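Local coordinates for UPF0303 protein YBR137W (Saccharomyces cerevisiae, PDB 4CLC) that is of unknown function but belongs to the UPF0303 family and probably shares the fold of haem-degrading HbpS-like proteins, at residues D[17-22]-D[102-107]; D[27-32]-D[130-135]. One frame throughout, in Å; residues are numbered along the deposited sequence.

Contact 1: residues D[17-22]-D[102-107]. Unlike the reference sequence in segment 17-22: Gln21 (reference Glu).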
loop_
_atom_site.group_PDB
_atom_site.type_symbol
_atom_site.label_atom_id
_atom_site.label_comp_id
_atom_site.label_asym_id
_atom_site.label_seq_id
_atom_site.Cartn_x
_atom_site.Cartn_y
_atom_site.Cartn_z
ATOM N N VAL D 17 9.875 -35.025 20.678
ATOM C CA VAL D 17 11.166 -35.116 19.987
ATOM C C VAL D 17 12.013 -33.824 20.028
ATOM O O VAL D 17 11.631 -32.784 19.480
ATOM C CB VAL D 17 10.955 -35.540 18.504
ATOM C CG1 VAL D 17 12.267 -35.966 17.889
ATOM C CG2 VAL D 17 9.909 -36.668 18.396
ATOM N N PRO D 18 13.185 -33.898 20.673
ATOM C CA PRO D 18 14.067 -32.746 20.905
ATOM C C PRO D 18 14.646 -32.119 19.626
ATOM O O PRO D 18 14.996 -32.834 18.688
ATOM C CB PRO D 18 15.196 -33.339 21.774
ATOM C CG PRO D 18 15.178 -34.792 21.489
ATOM C CD PRO D 18 13.727 -35.133 21.265
ATOM N N LEU D 19 14.770 -30.790 19.626
ATOM C CA LEU D 19 15.265 -30.035 18.479
ATOM C C LEU D 19 16.555 -30.600 17.916
ATOM O O LEU D 19 16.730 -30.646 16.699
ATOM C CB LEU D 19 15.490 -28.570 18.848
ATOM C CG LEU D 19 14.333 -27.839 19.507
ATOM C CD1 LEU D 19 14.646 -26.358 19.591
ATOM C CD2 LEU D 19 13.066 -28.080 18.749
ATOM N N GLU D 20 17.471 -31.018 18.786
ATOM C CA GLU D 20 18.732 -31.554 18.285
ATOM C C GLU D 20 18.463 -32.864 17.558
ATOM O O GLU D 20 19.211 -33.236 16.658
ATOM C CB GLU D 20 19.732 -31.749 19.403
ATOM N N GLN D 21 17.386 -33.555 17.926
ATOM C CA GLN D 21 17.011 -34.749 17.179
ATOM C C GLN D 21 16.510 -34.321 15.807
ATOM O O GLN D 21 17.015 -34.785 14.776
ATOM C CB GLN D 21 15.936 -35.579 17.907
ATOM C CG GLN D 21 15.615 -36.921 17.227
ATOM C CD GLN D 21 15.157 -38.000 18.207
ATOM O OE1 GLN D 21 14.635 -39.047 17.810
ATOM N NE2 GLN D 21 15.359 -37.748 19.498
ATOM N N LEU D 22 15.531 -33.415 15.818
ATOM C CA LEU D 22 14.949 -32.858 14.606
ATOM C C LEU D 22 16.049 -32.441 13.628
ATOM O O LEU D 22 16.177 -33.004 12.535
ATOM C CB LEU D 22 14.035 -31.679 14.956
ATOM C CG LEU D 22 12.754 -32.181 15.621
ATOM C CD1 LEU D 22 11.718 -31.095 15.801
ATOM C CD2 LEU D 22 12.153 -33.365 14.855
ATOM N N SER D 102 9.806 -26.344 8.702
ATOM C CA SER D 102 8.738 -25.559 9.262
ATOM C C SER D 102 8.234 -26.256 10.506
ATOM O O SER D 102 7.556 -25.648 11.333
ATOM C CB SER D 102 7.607 -25.368 8.259
ATOM O OG SER D 102 6.952 -26.578 7.942
ATOM N N PHE D 103 8.540 -27.548 10.623
ATOM C CA PHE D 103 8.076 -28.334 11.758
ATOM C C PHE D 103 8.907 -28.085 13.001
ATOM O O PHE D 103 8.379 -27.879 14.087
ATOM C CB PHE D 103 8.096 -29.823 11.450
ATOM C CG PHE D 103 7.791 -30.663 12.646
ATOM C CD1 PHE D 103 6.496 -30.764 13.115
ATOM C CD2 PHE D 103 8.804 -31.311 13.332
ATOM C CE1 PHE D 103 6.213 -31.512 14.228
ATOM C CE2 PHE D 103 8.526 -32.053 14.443
ATOM C CZ PHE D 103 7.225 -32.151 14.889
ATOM N N TYR D 104 10.215 -28.140 12.813
ATOM C CA TYR D 104 11.168 -27.764 13.835
ATOM C C TYR D 104 10.809 -26.404 14.385
ATOM O O TYR D 104 10.776 -26.203 15.592
ATOM C CB TYR D 104 12.568 -27.769 13.243
ATOM C CG TYR D 104 13.666 -27.165 14.076
ATOM C CD1 TYR D 104 13.744 -25.794 14.288
ATOM C CD2 TYR D 104 14.681 -27.961 14.582
ATOM C CE1 TYR D 104 14.776 -25.243 15.024
ATOM C CE2 TYR D 104 15.727 -27.415 15.320
ATOM C CZ TYR D 104 15.767 -26.056 15.540
ATOM O OH TYR D 104 16.801 -25.504 16.270
ATOM N N MET D 105 10.534 -25.466 13.490
ATOM C CA MET D 105 10.262 -24.102 13.901
ATOM C C MET D 105 8.988 -24.010 14.748
ATOM O O MET D 105 8.878 -23.137 15.606
ATOM C CB MET D 105 10.181 -23.192 12.671
ATOM C CG MET D 105 11.549 -22.855 12.092
ATOM S SD MET D 105 12.595 -22.033 13.293
ATOM C CE MET D 105 14.179 -22.521 12.748
ATOM N N GLY D 106 8.042 -24.912 14.513
ATOM C CA GLY D 106 6.829 -24.976 15.308
ATOM C C GLY D 106 7.091 -25.624 16.667
ATOM O O GLY D 106 6.388 -25.357 17.658
ATOM N N CYS D 107 8.113 -26.475 16.708
ATOM C CA CYS D 107 8.530 -27.123 17.945
ATOM C C CYS D 107 9.133 -26.066 18.821
ATOM O O CYS D 107 8.657 -25.821 19.931
ATOM C CB CYS D 107 9.522 -28.259 17.681
ATOM S SG CYS D 107 8.659 -29.682 17.046
#

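Contact 2: residues D[27-32]-D[130-135]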
loop_
_atom_site.group_PDB
_atom_site.type_symbol
_atom_site.label_atom_id
_atom_site.label_comp_id
_atom_site.label_asym_id
_atom_site.label_seq_id
_atom_site.Cartn_x
_atom_site.Cartn_y
_atom_site.Cartn_z
ATOM N N LYS D 27 19.468 -32.464 8.829
ATOM C CA LYS D 27 20.842 -32.352 8.319
ATOM C C LYS D 27 21.233 -33.539 7.437
ATOM O O LYS D 27 22.262 -33.517 6.758
ATOM C CB LYS D 27 21.850 -32.211 9.502
ATOM N N ARG D 28 20.434 -34.601 7.488
ATOM C CA ARG D 28 20.733 -35.796 6.719
ATOM C C ARG D 28 20.117 -35.724 5.326
ATOM O O ARG D 28 20.567 -36.439 4.422
ATOM C CB ARG D 28 20.244 -37.058 7.463
ATOM N N CYS D 29 19.159 -34.809 5.118
ATOM C CA CYS D 29 18.471 -34.773 3.830
ATOM C C CYS D 29 19.252 -33.934 2.853
ATOM O O CYS D 29 19.049 -32.730 2.763
ATOM C CB CYS D 29 17.098 -34.136 3.946
ATOM S SG CYS D 29 15.980 -34.808 5.134
ATOM N N PHE D 30 20.034 -34.598 2.015
ATOM C CA PHE D 30 20.918 -33.876 1.134
ATOM C C PHE D 30 21.261 -34.674 -0.104
ATOM O O PHE D 30 21.353 -35.891 -0.071
ATOM C CB PHE D 30 22.187 -33.448 1.877
ATOM C CG PHE D 30 23.206 -34.535 2.061
ATOM C CD1 PHE D 30 23.172 -35.355 3.177
ATOM C CD2 PHE D 30 24.230 -34.710 1.139
ATOM C CE1 PHE D 30 24.128 -36.348 3.364
ATOM C CE2 PHE D 30 25.189 -35.700 1.316
ATOM C CZ PHE D 30 25.139 -36.518 2.434
ATOM N N LEU D 31 21.458 -33.952 -1.195
ATOM C CA LEU D 31 21.740 -34.546 -2.478
ATOM C C LEU D 31 23.123 -34.103 -2.877
ATOM O O LEU D 31 23.625 -33.100 -2.373
ATOM C CB LEU D 31 20.700 -34.118 -3.501
ATOM C CG LEU D 31 19.290 -34.257 -2.929
ATOM C CD1 LEU D 31 18.231 -33.618 -3.829
ATOM C CD2 LEU D 31 19.009 -35.724 -2.710
ATOM N N SER D 32 23.765 -34.866 -3.745
ATOM C CA SER D 32 25.072 -34.465 -4.219
ATOM C C SER D 32 24.948 -33.722 -5.526
ATOM O O SER D 32 25.947 -33.236 -6.040
ATOM C CB SER D 32 25.992 -35.680 -4.381
ATOM O OG SER D 32 26.467 -36.140 -3.117
ATOM N N GLY D 130 5.902 -29.870 7.374
ATOM C CA GLY D 130 5.785 -30.216 5.963
ATOM C C GLY D 130 6.707 -29.528 4.963
ATOM O O GLY D 130 6.775 -29.949 3.813
ATOM N N ALA D 131 7.454 -28.518 5.409
ATOM C CA ALA D 131 8.439 -27.863 4.566
ATOM C C ALA D 131 9.825 -28.226 5.030
ATOM O O ALA D 131 10.257 -27.783 6.087
ATOM C CB ALA D 131 8.266 -26.361 4.597
ATOM N N VAL D 132 10.529 -29.013 4.233
ATOM C CA VAL D 132 11.866 -29.432 4.588
ATOM C C VAL D 132 12.845 -28.918 3.549
ATOM O O VAL D 132 12.673 -29.138 2.358
ATOM C CB VAL D 132 11.959 -30.981 4.700
ATOM C CG1 VAL D 132 13.397 -31.429 4.884
ATOM C CG2 VAL D 132 11.097 -31.479 5.838
ATOM N N LEU D 133 13.866 -28.210 3.999
ATOM C CA LEU D 133 14.905 -27.771 3.105
ATOM C C LEU D 133 15.620 -28.967 2.495
ATOM O O LEU D 133 15.702 -30.031 3.110
ATOM C CB LEU D 133 15.903 -26.875 3.836
ATOM C CG LEU D 133 15.359 -25.554 4.363
ATOM C CD1 LEU D 133 16.383 -24.892 5.261
ATOM C CD2 LEU D 133 15.012 -24.656 3.219
ATOM N N ILE D 134 16.119 -28.783 1.274
ATOM C CA ILE D 134 16.965 -29.757 0.611
ATOM C C ILE D 134 18.405 -29.283 0.696
ATOM O O ILE D 134 18.798 -28.341 0.003
ATOM C CB ILE D 134 16.586 -29.945 -0.873
ATOM C CG1 ILE D 134 15.129 -30.360 -1.028
ATOM C CG2 ILE D 134 17.494 -30.980 -1.520
ATOM C CD1 ILE D 134 14.736 -30.572 -2.472
ATOM N N GLN D 135 19.197 -29.958 1.522
ATOM C CA GLN D 135 20.581 -29.556 1.783
ATOM C C GLN D 135 21.536 -30.002 0.695
ATOM O O GLN D 135 21.274 -30.980 -0.002
ATOM C CB GLN D 135 21.048 -30.116 3.119
ATOM C CG GLN D 135 21.473 -29.046 4.071
ATOM C CD GLN D 135 20.313 -28.240 4.562
ATOM O OE1 GLN D 135 19.343 -28.787 5.096
ATOM N NE2 GLN D 135 20.389 -26.925 4.382
#

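Contact 1: residues D[17-22]-D[102-107]
A chi1 of 169° swings the Tyr104 ring away from its own backbone N, and the phenol reaches out from helix 102-107 to lie across Leu19 at about a right angle. On the opposing helix, Leu22 sets its CG anti to the carbonyl carbon (chi1 -72°), which carries CD1 in between Phe103 and Cys107. The two leucines, one helical turn apart, divide the tyrosine ring: Leu19 CD2 lies over one face, while Leu22 CB comes to the edge, 3.8 Å from Tyr104 CD2. Leu19 CB adds a contact of 3.7 Å to Tyr104 CE2, and Leu19 CD2 lies 3.7 Å from Cys107 CB. Deeper in, Leu22 CD1 packs 3.6 Å from Cys107 SG and approaches the Phe103 ring obliquely, whereas Leu22 CD2 meets that ring at its edge, in plane. Side-chain packing, mostly apolar, carries the joint. Replacing Tyr104 with an alanine would probably open a gap beside Leu19 and Leu22 and leave His100 without its stacking partner. Around this helix-helix packing, Leu12 of helix 6-13 touches both Leu22 and Phe103, His157 of helix 153-168 stacks on the Phe103 ring, and Ser102 OG hydrogen-bonds to Ala131 N at the start of strand 131-136.

Contact 2: residues D[27-32]-D[130-135]
Phe30 and Gln135 form a parallel beta bridge, their CA atoms 4.4 Å apart, and so add the short strand 30-31 to strand 131-136 at one margin of the chain's mixed sheet. This sheet with helices packed against it is consistent with the HbpS-like family, of the GAF clan, to which the protein is assigned. Cys29, just ahead of the bridge, supplies the first of two backbone hydrogen bonds: its O accepts from Gln135 N at 3.0 Å, with the donor in the carbonyl plane. Its thiol sits more loosely against Val132, Cys29 SG to Val132 CG1 being 4.3 Å, and both residues also touch helix 153-168, Cys29 on Val161 and Val132 on Ala160 and Leu164. At Phe30 the backbone CA makes a CA-H...O contact with Gln135 O. The side chains of the bridged pair meet where Phe30 CB lies 3.7 Å from Gln135 CB. CG of Phe30 lies between the backbone N and the carbonyl carbon (chi1 79°), which turns the ring away from strand 131-136, on an exposed stretch of surface where the side chain also touches Glu137. Leu31 completes the bridge, its N donating to Gln135 O at 3.2 Å, 19° out of the carbonyl plane. Gln135 therefore uses both its N and its O toward the residues flanking Phe30, the usual pattern of a parallel bridge. On the sheet face away from Phe30 and Gln135, the side chain of Leu31 crosses that of Ile134 obliquely, with Leu31 CD1 coming to 3.6 Å from Ile134 CG2.

How the contacts relate
Helix 19-26 and strand 30-31 follow one another near the N terminus, and each is fastened to a later part of the chain. Contact 1 closes a loop of 79 residues, bringing helix 19-26 onto helix 102-107; contact 2 closes one of 97 residues, bringing strand 30-31 to the border of the sheet at strand 131-136. Because their segments alternate, the two loops cross rather than nest. Their centres lie 14 Å apart, yet the later segments touch directly: Ser102 N and Ala131 O, 3.0 Å apart, probably form a hydrogen bond. The N-terminal region is thereby tied both to helix 102-107 and to the sheet.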